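Local coordinates for protein trans-4-hydroxy-L-proline dehydratase (Clostridioides difficile 70-100-2010, PDB 6VXC) that uses a glycyl radical to dehydrate trans-4-hydroxy-L-proline to (S)-1-pyrroline-5-carboxylate in the anaerobic breakdown of hydroxyproline, at residues A[539-545]-A[556-560]; A[63-69]-A[219-223]; A[668-673]-A[685-690]; A[577-581]-A[678-682]; A[331-335]-A[382-387]. One frame throughout, in Å; residues are numbered along the deposited sequence.

Interaction 1 (A[539-545]-A[556-560]); sequences MPCPLMS and KDYQR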
# COMPACT_ATOMS: atom_id res chain seq x y z
N MET A 539 -8.43 14.46 11.74
CA MET A 539 -8.44 13.00 11.67
C MET A 539 -7.61 12.37 12.78
O MET A 539 -6.86 11.42 12.50
CB MET A 539 -7.88 12.51 10.34
CG MET A 539 -8.69 12.80 9.11
SD MET A 539 -7.79 12.08 7.71
CE MET A 539 -8.27 13.16 6.38
N PRO A 540 -7.67 12.84 14.02
CA PRO A 540 -6.94 12.15 15.07
C PRO A 540 -7.46 10.72 15.17
O PRO A 540 -8.61 10.44 14.85
CB PRO A 540 -7.25 12.96 16.33
CG PRO A 540 -8.55 13.61 16.05
CD PRO A 540 -8.54 13.90 14.57
N CYS A 541 -6.58 9.81 15.54
CA CYS A 541 -6.93 8.39 15.58
C CYS A 541 -6.55 7.84 16.94
O CYS A 541 -5.53 7.17 17.09
CB CYS A 541 -6.26 7.63 14.43
SG CYS A 541 -4.49 8.03 14.19
N PRO A 542 -7.37 8.09 17.97
CA PRO A 542 -7.03 7.60 19.32
C PRO A 542 -6.87 6.09 19.39
O PRO A 542 -6.02 5.61 20.14
CB PRO A 542 -8.20 8.06 20.20
CG PRO A 542 -9.01 8.97 19.36
CD PRO A 542 -8.68 8.76 17.92
N LEU A 543 -7.65 5.31 18.63
CA LEU A 543 -7.46 3.86 18.72
C LEU A 543 -6.07 3.48 18.21
O LEU A 543 -5.29 2.85 18.92
CB LEU A 543 -8.55 3.10 17.96
CG LEU A 543 -8.37 1.57 17.94
CD1 LEU A 543 -8.37 1.01 19.37
CD2 LEU A 543 -9.46 0.86 17.10
N MET A 544 -5.70 3.92 17.00
CA MET A 544 -4.37 3.58 16.51
C MET A 544 -3.28 4.04 17.48
O MET A 544 -2.29 3.33 17.69
CB MET A 544 -4.13 4.19 15.12
CG MET A 544 -2.75 3.85 14.53
SD MET A 544 -2.63 2.12 14.01
CE MET A 544 -3.71 2.17 12.59
N SER A 545 -3.47 5.20 18.11
CA SER A 545 -2.45 5.72 19.02
C SER A 545 -2.19 4.77 20.19
O SER A 545 -1.07 4.73 20.70
CB SER A 545 -2.84 7.11 19.52
OG SER A 545 -2.99 8.02 18.45
N LYS A 556 0.56 11.97 22.96
CA LYS A 556 0.45 12.59 21.65
C LYS A 556 -0.12 11.61 20.64
O LYS A 556 0.37 10.48 20.50
CB LYS A 556 1.81 13.10 21.18
CG LYS A 556 1.73 13.89 19.88
CD LYS A 556 3.09 14.30 19.37
CE LYS A 556 3.69 15.43 20.18
NZ LYS A 556 4.86 16.03 19.44
N ASP A 557 -1.17 12.05 19.95
CA ASP A 557 -1.88 11.20 19.00
C ASP A 557 -0.97 10.80 17.83
O ASP A 557 -0.11 11.57 17.38
CB ASP A 557 -3.12 11.93 18.49
CG ASP A 557 -4.02 11.05 17.66
OD1 ASP A 557 -4.77 10.25 18.25
OD2 ASP A 557 -3.95 11.13 16.42
N TYR A 558 -1.19 9.59 17.32
CA TYR A 558 -0.41 9.09 16.19
C TYR A 558 -0.49 10.03 14.99
O TYR A 558 0.50 10.21 14.28
CB TYR A 558 -0.92 7.68 15.82
CG TYR A 558 -0.35 7.08 14.55
CD1 TYR A 558 0.83 6.37 14.57
CD2 TYR A 558 -1.05 7.17 13.35
CE1 TYR A 558 1.34 5.80 13.41
CE2 TYR A 558 -0.56 6.61 12.20
CZ TYR A 558 0.63 5.93 12.23
OH TYR A 558 1.09 5.39 11.06
N GLN A 559 -1.65 10.64 14.76
CA GLN A 559 -1.82 11.51 13.60
C GLN A 559 -1.12 12.86 13.75
O GLN A 559 -1.13 13.64 12.80
CB GLN A 559 -3.30 11.72 13.30
CG GLN A 559 -3.65 11.80 11.82
CD GLN A 559 -3.75 10.43 11.16
OE1 GLN A 559 -2.74 9.83 10.80
NE2 GLN A 559 -4.97 9.93 10.99
N ARG A 560 -0.50 13.17 14.88
CA ARG A 560 0.22 14.43 14.95
C ARG A 560 1.63 14.25 15.52
O ARG A 560 2.19 15.19 16.07
CB ARG A 560 -0.55 15.49 15.74
CG ARG A 560 -0.69 15.26 17.25
CD ARG A 560 -1.51 16.39 17.90
NE ARG A 560 -1.60 16.23 19.35
CZ ARG A 560 -0.73 16.72 20.22
NH1 ARG A 560 0.31 17.42 19.80
NH2 ARG A 560 -0.90 16.52 21.52
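Asp557 reaches across to Cys541 and Ser545 from the head of an Asx turn, a small motif in which an aspartate binds the backbone two residues further on. The carboxylate serves both its own loop and the start of helix 542-546. From Asp557 CB, 3.9 Å from Ser545 OG, the chain leads to a CG that stands opposite the backbone N (chi1 -172°), and this swing carries the charged end over the partner segment. There Asp557 OD1 lies 2.9 Å from Ser545 OG. Asp557 OD2 takes two backbone N-H groups. One is that of the N-cap residue, with Cys541 N 3.1 Å from Asp557 OD2 and met on its syn side; the other is Gln559 N, 2.9 Å from Asp557 OD2, which comes from above the carboxylate plane and closes the Asx turn. A buried negative group is thus held mainly by amides.

Gln559 fastens the loop further: it bends at chi2 to send Gln559 NE2 in the carbonyl plane to Met539 O, 2.8 Å away. Tyr558 packs its ring against the same segment: Met544 CG lies over one face toward the rim, a CH-pi contact, whereas Cys541 SG sits at the edge, 3.6 Å from Tyr558 CD2. The side chain of Tyr558 is about 11 Å from that of Glu456, probably the proton acceptor. Glu293 receives the N-H groups of Leu543 and Met544, so two acidic residues, Asp557 and Glu293, bind N-H groups at the start of this helix. The straightest bond runs from Tyr558 N to Ser545 OG, 2.6 Å long with 177° at the hydrogen.

Interaction 2 (A[63-69]-A[219-223]); sequences EIPVLRA and ADLEA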
# COMPACT_ATOMS: atom_id res chain seq x y z
N GLU A 63 -13.28 18.33 22.70
CA GLU A 63 -12.20 18.49 21.75
C GLU A 63 -12.27 17.37 20.70
O GLU A 63 -12.83 16.31 20.93
CB GLU A 63 -10.84 18.47 22.46
CG GLU A 63 -10.71 19.45 23.63
CD GLU A 63 -10.59 20.90 23.20
OE1 GLU A 63 -10.61 21.80 24.07
OE2 GLU A 63 -10.49 21.16 21.98
N ILE A 64 -11.69 17.63 19.52
CA ILE A 64 -11.87 16.71 18.39
C ILE A 64 -11.35 15.31 18.68
O ILE A 64 -12.01 14.35 18.30
CB ILE A 64 -11.27 17.32 17.11
CG1 ILE A 64 -12.09 18.55 16.71
CG2 ILE A 64 -11.31 16.29 15.99
CD1 ILE A 64 -11.50 19.34 15.58
N PRO A 65 -10.20 15.12 19.33
CA PRO A 65 -9.81 13.73 19.64
C PRO A 65 -10.86 12.98 20.44
O PRO A 65 -11.15 11.82 20.13
CB PRO A 65 -8.48 13.89 20.40
CG PRO A 65 -8.27 15.36 20.56
CD PRO A 65 -9.14 16.09 19.61
N VAL A 66 -11.45 13.61 21.45
CA VAL A 66 -12.50 12.95 22.21
C VAL A 66 -13.73 12.72 21.34
O VAL A 66 -14.39 11.68 21.44
CB VAL A 66 -12.84 13.77 23.47
CG1 VAL A 66 -14.08 13.21 24.15
CG2 VAL A 66 -11.66 13.75 24.45
N LEU A 67 -14.06 13.67 20.46
CA LEU A 67 -15.18 13.47 19.54
C LEU A 67 -14.99 12.23 18.67
O LEU A 67 -15.92 11.45 18.48
CB LEU A 67 -15.37 14.72 18.67
CG LEU A 67 -16.39 14.64 17.53
CD1 LEU A 67 -17.75 14.30 18.04
CD2 LEU A 67 -16.43 15.97 16.84
N ARG A 68 -13.79 12.05 18.11
CA ARG A 68 -13.53 10.86 17.31
C ARG A 68 -13.67 9.59 18.16
O ARG A 68 -14.29 8.61 17.73
CB ARG A 68 -12.13 10.93 16.71
CG ARG A 68 -11.90 12.12 15.78
CD ARG A 68 -12.79 12.06 14.55
NE ARG A 68 -12.63 10.80 13.84
CZ ARG A 68 -13.44 10.37 12.88
NH1 ARG A 68 -13.21 9.21 12.30
NH2 ARG A 68 -14.48 11.11 12.50
N ALA A 69 -13.10 9.59 19.36
CA ALA A 69 -13.17 8.41 20.22
C ALA A 69 -14.62 8.09 20.62
O ALA A 69 -15.05 6.94 20.57
CB ALA A 69 -12.30 8.61 21.45
N ALA A 219 -6.16 15.87 26.36
CA ALA A 219 -7.19 15.64 25.35
C ALA A 219 -6.90 14.36 24.55
O ALA A 219 -7.80 13.54 24.34
CB ALA A 219 -7.30 16.86 24.43
N ASP A 220 -5.65 14.17 24.12
CA ASP A 220 -5.29 12.96 23.38
C ASP A 220 -5.39 11.71 24.26
O ASP A 220 -5.88 10.68 23.82
CB ASP A 220 -3.88 13.07 22.81
CG ASP A 220 -3.80 13.87 21.50
OD1 ASP A 220 -4.86 14.14 20.89
OD2 ASP A 220 -2.67 14.22 21.10
N LEU A 221 -4.91 11.78 25.51
CA LEU A 221 -4.95 10.62 26.40
C LEU A 221 -6.38 10.26 26.78
O LEU A 221 -6.74 9.08 26.84
CB LEU A 221 -4.10 10.91 27.65
CG LEU A 221 -2.59 10.93 27.39
CD1 LEU A 221 -1.86 11.68 28.46
CD2 LEU A 221 -2.03 9.50 27.28
N GLU A 222 -7.22 11.27 27.05
CA GLU A 222 -8.63 10.99 27.31
C GLU A 222 -9.28 10.27 26.14
O GLU A 222 -10.09 9.36 26.32
CB GLU A 222 -9.41 12.27 27.63
CG GLU A 222 -9.16 12.86 28.98
CD GLU A 222 -10.01 14.10 29.28
OE1 GLU A 222 -10.17 14.42 30.48
OE2 GLU A 222 -10.54 14.74 28.34
N ALA A 223 -8.97 10.70 24.91
CA ALA A 223 -9.52 10.02 23.75
C ALA A 223 -9.03 8.57 23.67
O ALA A 223 -9.80 7.66 23.34
CB ALA A 223 -9.17 10.78 22.47
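Pro65, Val66 and Ala69 meet Ala219 and Ala223 where helix 64-78 packs on helix 214-248; the axes of segments 64-69 and 219-223 are 8.0 Å apart at closest and 8° from parallel. Such close alanine-mediated packing is possible because the facing residues are small. It joins near-parallel helices far apart in sequence within the pyruvate formate lyase-like region, away from the catalytic residues.

The apolar contacts centre on Ala223. Ala223 CB is 3.8 Å from Pro65 CB and 3.9 Å from Ala69 CB, with Val66 CG2 a little further off; one turn toward the N terminus of helix 214-248, Pro65 CG lies near Ala219 CB. Methyl groups also press on backbone carbonyls: Ala223 CB is 3.2 Å from Pro65 O, and Ala69 CB is 3.3 Å from Ala223 O. The approach is tight and reciprocal.

Charged side chains contribute only by touching carbon. Asp220 OD1 comes within 3.6 Å of Pro65 CG, while Asp220 OD2 turns to Asp557 N and Arg560. Glu63 turns its carboxylate to Tyr215. Pro542 touches both Ala69 and Ala223, so a third helix packs on the pair.

With no hydrogen bond between the segments, cohesion here comes from shape and van der Waals contact.

Interaction 3 (A[668-673]-A[685-690]); sequences HIYFGE and AKPVSE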
# COMPACT_ATOMS: atom_id res chain seq x y z
N HIS A 668 1.31 4.52 -12.98
CA HIS A 668 2.10 4.62 -14.20
C HIS A 668 1.23 4.58 -15.45
O HIS A 668 1.66 5.09 -16.49
CB HIS A 668 3.18 3.53 -14.27
CG HIS A 668 2.65 2.13 -14.30
ND1 HIS A 668 1.88 1.61 -13.28
CD2 HIS A 668 2.82 1.13 -15.19
CE1 HIS A 668 1.57 0.36 -13.57
NE2 HIS A 668 2.13 0.04 -14.72
N ILE A 669 0.03 4.00 -15.36
CA ILE A 669 -0.92 4.07 -16.46
C ILE A 669 -1.44 5.50 -16.61
O ILE A 669 -1.35 6.09 -17.69
CB ILE A 669 -2.07 3.06 -16.24
CG1 ILE A 669 -1.51 1.63 -16.00
CG2 ILE A 669 -3.08 3.13 -17.39
CD1 ILE A 669 -0.63 1.08 -17.14
N TYR A 670 -1.99 6.06 -15.53
CA TYR A 670 -2.52 7.42 -15.54
C TYR A 670 -1.46 8.44 -15.97
O TYR A 670 -1.71 9.28 -16.83
CB TYR A 670 -3.05 7.75 -14.14
CG TYR A 670 -3.35 9.21 -13.82
CD1 TYR A 670 -4.21 9.97 -14.61
CD2 TYR A 670 -2.84 9.80 -12.68
CE1 TYR A 670 -4.50 11.30 -14.30
CE2 TYR A 670 -3.14 11.13 -12.35
CZ TYR A 670 -3.96 11.87 -13.17
OH TYR A 670 -4.25 13.18 -12.84
N PHE A 671 -0.27 8.35 -15.38
CA PHE A 671 0.78 9.32 -15.66
C PHE A 671 1.20 9.30 -17.13
O PHE A 671 1.58 10.33 -17.68
CB PHE A 671 2.00 9.06 -14.78
CG PHE A 671 1.89 9.63 -13.40
CD1 PHE A 671 0.81 10.45 -13.06
CD2 PHE A 671 2.86 9.37 -12.43
CE1 PHE A 671 0.71 11.00 -11.79
CE2 PHE A 671 2.77 9.93 -11.15
CZ PHE A 671 1.69 10.73 -10.83
N GLY A 672 1.16 8.12 -17.77
CA GLY A 672 1.43 8.06 -19.20
C GLY A 672 0.26 8.51 -20.05
O GLY A 672 0.46 9.05 -21.14
N GLU A 673 -0.97 8.26 -19.59
CA GLU A 673 -2.15 8.65 -20.36
C GLU A 673 -2.24 10.16 -20.57
O GLU A 673 -2.78 10.61 -21.58
CB GLU A 673 -3.42 8.12 -19.68
CG GLU A 673 -3.64 6.61 -19.85
CD GLU A 673 -4.87 6.08 -19.09
OE1 GLU A 673 -5.43 5.04 -19.52
OE2 GLU A 673 -5.27 6.70 -18.08
N ALA A 685 0.30 9.21 -24.82
CA ALA A 685 -0.71 8.59 -23.97
C ALA A 685 -0.41 7.13 -23.61
O ALA A 685 -1.25 6.48 -22.99
CB ALA A 685 -2.11 8.68 -24.59
N LYS A 686 0.76 6.59 -23.99
CA LYS A 686 1.15 5.26 -23.52
C LYS A 686 1.61 5.32 -22.06
O LYS A 686 2.11 6.35 -21.60
CB LYS A 686 2.28 4.70 -24.38
CG LYS A 686 1.96 4.51 -25.84
CD LYS A 686 0.87 3.49 -26.05
CE LYS A 686 1.37 2.08 -25.77
NZ LYS A 686 0.62 1.04 -26.54
N PRO A 687 1.48 4.23 -21.31
CA PRO A 687 2.00 4.20 -19.94
C PRO A 687 3.49 4.55 -19.86
O PRO A 687 4.25 4.35 -20.80
CB PRO A 687 1.75 2.75 -19.49
CG PRO A 687 0.56 2.32 -20.30
CD PRO A 687 0.71 3.01 -21.64
N VAL A 688 3.90 5.08 -18.71
CA VAL A 688 5.33 5.18 -18.42
C VAL A 688 5.78 3.87 -17.76
O VAL A 688 4.96 2.99 -17.48
CB VAL A 688 5.68 6.42 -17.55
CG1 VAL A 688 5.31 7.71 -18.28
CG2 VAL A 688 4.96 6.40 -16.19
N SER A 689 7.09 3.73 -17.55
CA SER A 689 7.62 2.49 -16.98
C SER A 689 7.11 2.32 -15.54
O SER A 689 6.84 3.30 -14.85
CB SER A 689 9.14 2.52 -16.98
OG SER A 689 9.64 3.69 -16.33
N GLU A 690 7.01 1.06 -15.10
CA GLU A 690 6.52 0.70 -13.77
C GLU A 690 7.68 0.43 -12.81
O GLU A 690 8.67 -0.20 -13.18
CB GLU A 690 5.56 -0.50 -13.83
CG GLU A 690 5.89 -1.54 -14.90
CD GLU A 690 6.98 -2.54 -14.55
OE1 GLU A 690 7.31 -2.71 -13.36
OE2 GLU A 690 7.54 -3.13 -15.50
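His668 and Val688 are joined through the main chain, where a loop draws up along one side of the last turn and a half of helix 667-673. Val688 N gives its hydrogen to His668 O at 3.2 Å, tilted 28° from the carbonyl plane; the same oxygen receives a weak helical bond from Gly672 N. Further along, the backbones touch. Gly672 CA comes within 3.0 Å of Lys686 O, and Gly672 O within 3.1 Å of Ala685 CA, both as CA-H...O contacts. The missing CB of Gly672 permits the approach, since Lys686 O and Pro687 CA occupy the place it would take.

Among the side chains, His668 has the largest share of the contact. Its CG occupies the crowded position between backbone N and carbonyl carbon (chi1 62°), which turns the ring to the loop. Glu690 CB lies over one face, 3.5 Å from His668 CD2, in a CH-pi contact; Ile669 CD1 covers the opposite face toward the rim, and Val688 O lies in plane at the edge. The imidazole is thereby sandwiched between Glu690 CB and Ile669 CD1, and its NE2 is fixed by a hydrogen bond with Glu800 of helix 795-803, while Glu690 OE1 turns away to Ser693. Ile669 CD1 also packs alongside the proline ring, 3.6 Å from Pro687 CG.

The contact ties a helix of the pyruvate formate lyase-like region to a loop leading into the C-terminal glycine-radical region. This two-part construction belongs to glycyl radical enzymes, and the side chain of His668 is about 10 Å from that of Cys454, probably the radical cysteine.

Interaction 4 (A[577-581]-A[678-682]); sequences TITDS and SPNGR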
# COMPACT_ATOMS: atom_id res chain seq x y z
N THR A 577 11.44 5.36 -17.97
CA THR A 577 11.03 6.22 -19.07
C THR A 577 11.91 7.47 -19.13
O THR A 577 12.48 7.79 -20.18
CB THR A 577 9.56 6.60 -18.90
OG1 THR A 577 8.74 5.43 -18.98
CG2 THR A 577 9.10 7.61 -19.97
N ILE A 578 12.11 8.14 -17.99
CA ILE A 578 12.83 9.40 -18.08
C ILE A 578 14.32 9.17 -18.29
O ILE A 578 14.97 9.94 -19.00
CB ILE A 578 12.57 10.32 -16.86
CG1 ILE A 578 13.33 11.64 -17.10
CG2 ILE A 578 12.96 9.65 -15.55
CD1 ILE A 578 13.09 12.66 -16.11
N THR A 579 14.88 8.10 -17.71
CA THR A 579 16.26 7.74 -17.98
C THR A 579 16.49 7.55 -19.48
O THR A 579 17.42 8.12 -20.06
CB THR A 579 16.65 6.45 -17.25
OG1 THR A 579 16.66 6.65 -15.84
CG2 THR A 579 18.03 6.02 -17.69
N ASP A 580 15.65 6.72 -20.11
CA ASP A 580 15.82 6.49 -21.54
C ASP A 580 15.57 7.76 -22.35
O ASP A 580 16.21 7.95 -23.39
CB ASP A 580 14.91 5.35 -22.01
CG ASP A 580 15.39 3.96 -21.55
OD1 ASP A 580 16.49 3.85 -20.97
OD2 ASP A 580 14.67 2.97 -21.78
N SER A 581 14.67 8.64 -21.90
CA SER A 581 14.42 9.88 -22.62
C SER A 581 15.63 10.81 -22.58
O SER A 581 16.08 11.30 -23.62
CB SER A 581 13.19 10.59 -22.07
OG SER A 581 12.01 9.88 -22.39
N SER A 678 7.42 10.88 -25.68
CA SER A 678 8.65 11.22 -25.00
C SER A 678 9.86 10.87 -25.85
O SER A 678 9.76 10.06 -26.78
CB SER A 678 8.75 10.54 -23.62
OG SER A 678 8.36 9.18 -23.62
N PRO A 679 11.01 11.49 -25.57
CA PRO A 679 12.19 11.33 -26.44
C PRO A 679 12.70 9.90 -26.57
O PRO A 679 13.46 9.62 -27.51
CB PRO A 679 13.25 12.21 -25.76
CG PRO A 679 12.45 13.24 -25.04
CD PRO A 679 11.21 12.55 -24.57
N ASN A 680 12.36 8.99 -25.66
CA ASN A 680 12.86 7.63 -25.79
C ASN A 680 12.15 6.83 -26.87
O ASN A 680 12.58 5.71 -27.17
CB ASN A 680 12.74 6.88 -24.46
CG ASN A 680 11.30 6.69 -24.04
OD1 ASN A 680 10.47 7.57 -24.25
ND2 ASN A 680 11.00 5.54 -23.45
N GLY A 681 11.09 7.37 -27.46
CA GLY A 681 10.31 6.67 -28.45
C GLY A 681 8.96 6.19 -27.96
O GLY A 681 8.18 5.68 -28.77
N ARG A 682 8.66 6.33 -26.67
CA ARG A 682 7.32 6.03 -26.17
C ARG A 682 6.32 6.98 -26.80
O ARG A 682 6.58 8.18 -26.94
CB ARG A 682 7.31 6.14 -24.64
CG ARG A 682 5.95 5.98 -23.98
CD ARG A 682 5.93 6.57 -22.56
NE ARG A 682 4.65 7.22 -22.33
CZ ARG A 682 4.34 8.43 -22.79
NH1 ARG A 682 5.23 9.13 -23.46
NH2 ARG A 682 3.13 8.93 -22.57
O HOH W 1 12.97 3.49 -23.99
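A buried contact of mixed polar and carbon character sets Ser581 and Asp580 of helix 575-591 against Pro679 and Asn680 in the loop that follows helix 667-673. Ser581 OG is the hub: Asn680 N gives Ser581 OG a weak hydrogen bond of 3.4 Å, and Pro679 CD is 3.5 Å from Ser581 OG. Carbon meets carbon one residue back, where Asp580 CB and Asn680 CB are 3.6 Å apart. Their polar ends then diverge and are rejoined by a water that donates to Asp580 OD2 at 2.8 Å and accepts from Asn680 ND2 at 2.9 Å.

The loop presents these groups from a type I beta turn, Ser678 to Gly681, with Pro679 and Asn680 at its corners. Asn680 lodges its CG between backbone N and carbonyl carbon (chi1 65°), folding the amide back over the turn. There Asn680 OD1 accepts a 2.7 Å bond from Ser678 OG and a weak one from Arg682 N, which hold the amide's rotation. Ser678 OG is gripped in turn by Arg682 NH1, and Arg682 NE reaches on to Lys686 O. Pro679 also leans on Leu600 and Leu604 of helix 597-605, whereas Asp580 OD1 receives the backbone N-H of Tyr625.

Interaction 5 (A[331-335]-A[382-387]); sequences LECLW and IILDVM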
# COMPACT_ATOMS: atom_id res chain seq x y z
N LEU A 331 -5.07 -19.95 10.42
CA LEU A 331 -4.51 -18.98 9.48
C LEU A 331 -5.28 -18.96 8.16
O LEU A 331 -5.40 -17.90 7.55
CB LEU A 331 -3.03 -19.27 9.22
CG LEU A 331 -2.14 -18.84 10.38
CD1 LEU A 331 -0.71 -19.26 10.16
CD2 LEU A 331 -2.24 -17.32 10.58
N GLU A 332 -5.78 -20.11 7.70
CA GLU A 332 -6.64 -20.09 6.52
C GLU A 332 -7.90 -19.30 6.79
O GLU A 332 -8.38 -18.56 5.93
CB GLU A 332 -6.96 -21.52 6.06
CG GLU A 332 -5.74 -22.18 5.38
CD GLU A 332 -5.96 -23.60 4.84
OE1 GLU A 332 -7.10 -24.12 4.85
OE2 GLU A 332 -4.95 -24.20 4.39
N CYS A 333 -8.44 -19.41 8.01
CA CYS A 333 -9.56 -18.57 8.39
C CYS A 333 -9.18 -17.10 8.33
O CYS A 333 -9.93 -16.28 7.79
CB CYS A 333 -10.05 -18.94 9.80
SG CYS A 333 -10.93 -20.51 9.94
N LEU A 334 -8.03 -16.74 8.91
CA LEU A 334 -7.53 -15.37 8.86
C LEU A 334 -7.41 -14.86 7.42
O LEU A 334 -7.82 -13.74 7.11
CB LEU A 334 -6.18 -15.27 9.56
CG LEU A 334 -5.63 -13.84 9.62
CD1 LEU A 334 -6.64 -12.90 10.29
CD2 LEU A 334 -4.29 -13.78 10.34
N TRP A 335 -6.81 -15.67 6.54
CA TRP A 335 -6.66 -15.28 5.14
C TRP A 335 -8.00 -14.91 4.53
O TRP A 335 -8.13 -13.87 3.85
CB TRP A 335 -6.00 -16.43 4.35
CG TRP A 335 -4.56 -16.17 3.98
CD1 TRP A 335 -4.02 -16.18 2.75
CD2 TRP A 335 -3.49 -15.82 4.88
NE1 TRP A 335 -2.68 -15.88 2.80
CE2 TRP A 335 -2.33 -15.65 4.10
CE3 TRP A 335 -3.40 -15.65 6.26
CZ2 TRP A 335 -1.10 -15.32 4.65
CZ3 TRP A 335 -2.17 -15.32 6.82
CH2 TRP A 335 -1.04 -15.16 6.01
N ILE A 382 4.15 -22.77 7.84
CA ILE A 382 2.69 -22.85 7.81
C ILE A 382 2.11 -21.73 6.95
O ILE A 382 1.21 -21.96 6.13
CB ILE A 382 2.12 -22.85 9.24
CG1 ILE A 382 2.63 -24.05 10.06
CG2 ILE A 382 0.62 -22.92 9.21
CD1 ILE A 382 2.24 -23.99 11.55
N ILE A 383 2.61 -20.50 7.11
CA ILE A 383 2.10 -19.38 6.30
C ILE A 383 2.31 -19.63 4.81
O ILE A 383 1.42 -19.40 3.99
CB ILE A 383 2.76 -18.06 6.75
CG1 ILE A 383 2.26 -17.70 8.16
CG2 ILE A 383 2.50 -16.94 5.72
CD1 ILE A 383 3.05 -16.59 8.85
N LEU A 384 3.49 -20.13 4.43
CA LEU A 384 3.72 -20.47 3.03
C LEU A 384 2.72 -21.53 2.54
O LEU A 384 2.18 -21.41 1.44
CB LEU A 384 5.16 -20.93 2.81
CG LEU A 384 6.28 -19.90 2.94
CD1 LEU A 384 7.59 -20.47 2.40
CD2 LEU A 384 5.93 -18.59 2.21
N ASP A 385 2.44 -22.53 3.38
CA ASP A 385 1.44 -23.53 3.00
C ASP A 385 0.05 -22.91 2.83
O ASP A 385 -0.68 -23.27 1.90
CB ASP A 385 1.37 -24.67 4.02
CG ASP A 385 2.57 -25.60 3.96
OD1 ASP A 385 3.27 -25.63 2.92
OD2 ASP A 385 2.81 -26.31 4.95
N VAL A 386 -0.36 -22.01 3.74
CA VAL A 386 -1.72 -21.49 3.59
C VAL A 386 -1.81 -20.52 2.40
O VAL A 386 -2.82 -20.51 1.68
CB VAL A 386 -2.28 -20.86 4.89
CG1 VAL A 386 -1.43 -21.15 6.13
CG2 VAL A 386 -2.64 -19.38 4.73
N MET A 387 -0.78 -19.70 2.15
CA MET A 387 -0.90 -18.80 1.01
C MET A 387 -0.93 -19.59 -0.30
O MET A 387 -1.71 -19.27 -1.21
CB MET A 387 0.21 -17.74 1.01
CG MET A 387 1.59 -18.24 0.64
SD MET A 387 2.81 -16.93 0.38
CE MET A 387 2.18 -16.19 -1.14
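Val386 sets its CG2 methyl over the five-membered ring of Trp335, 3.7 Å from the ring centroid and only 10° off the normal, a CH-pi contact in which the two side chains cross at about a right angle. The rest of the indole is used as well. Ile383 CG2 approaches the far end obliquely, 4.0 Å from Trp335 CH2, and at the pyrrole end Trp335 NE1 lies 3.9 Å from Met387 CA. One turn earlier on helix 324-339, Leu331 sets its CD1 against two branches of the partner helix, with Leu331 CD1 3.9 Å from Ile383 CG1 and 4.0 Å from Ile382 CG2. Glu332 adds only its aliphatic part: Glu332 CG slides past Val386 CB at 3.7 Å.

The placing of the Val386 branches is less certain than the rest. Its chi1 of -11° is nearly eclipsed, and the position of CG1 is doubtful.

The helix segments cross at -51° with their axes 9.9 Å apart, and the Trp335 indole fills part of the interface. Helix 378-390 is the connection of a beta-alpha-beta crossover, following strand 362-366 and leading to its parallel neighbour 396-401 in the chain; Ser397 of the second strand touches Trp335, Ile383 and Met387. Beyond the apolar layer, the carboxylate of Glu332 is bound by Thr25, Thr29 and Gln328, and Asp385 makes salt bridges with Arg324 and Arg412.

No hydrogen bond joins the two segments. Aromatic and aliphatic surfaces make the union, and the carboxylates of Glu332 and Asp385 are satisfied by other partners.

Along the chain, interaction 2 closes first, bringing helix 64-78 to helix 214-248 over about 150 residues. Interaction 5 follows as a separate, shorter closure between helices 324-339 and 378-390. Interaction 1 is a tight local loop joining the start of helix 542-546 to the loop before strand 565-573; it touches interaction 2 at Asp220, through a salt bridge to Arg560 and probably a hydrogen bond from Asp557 N. Interactions 3 and 4 then cross, binding the loop after helix 667-673 to that helix and to helix 575-591, and meet where Ser689 N probably bonds to Thr577 OG1. The two touching pairs stand on opposite sides of the chain's centre, with interaction 5 apart from both.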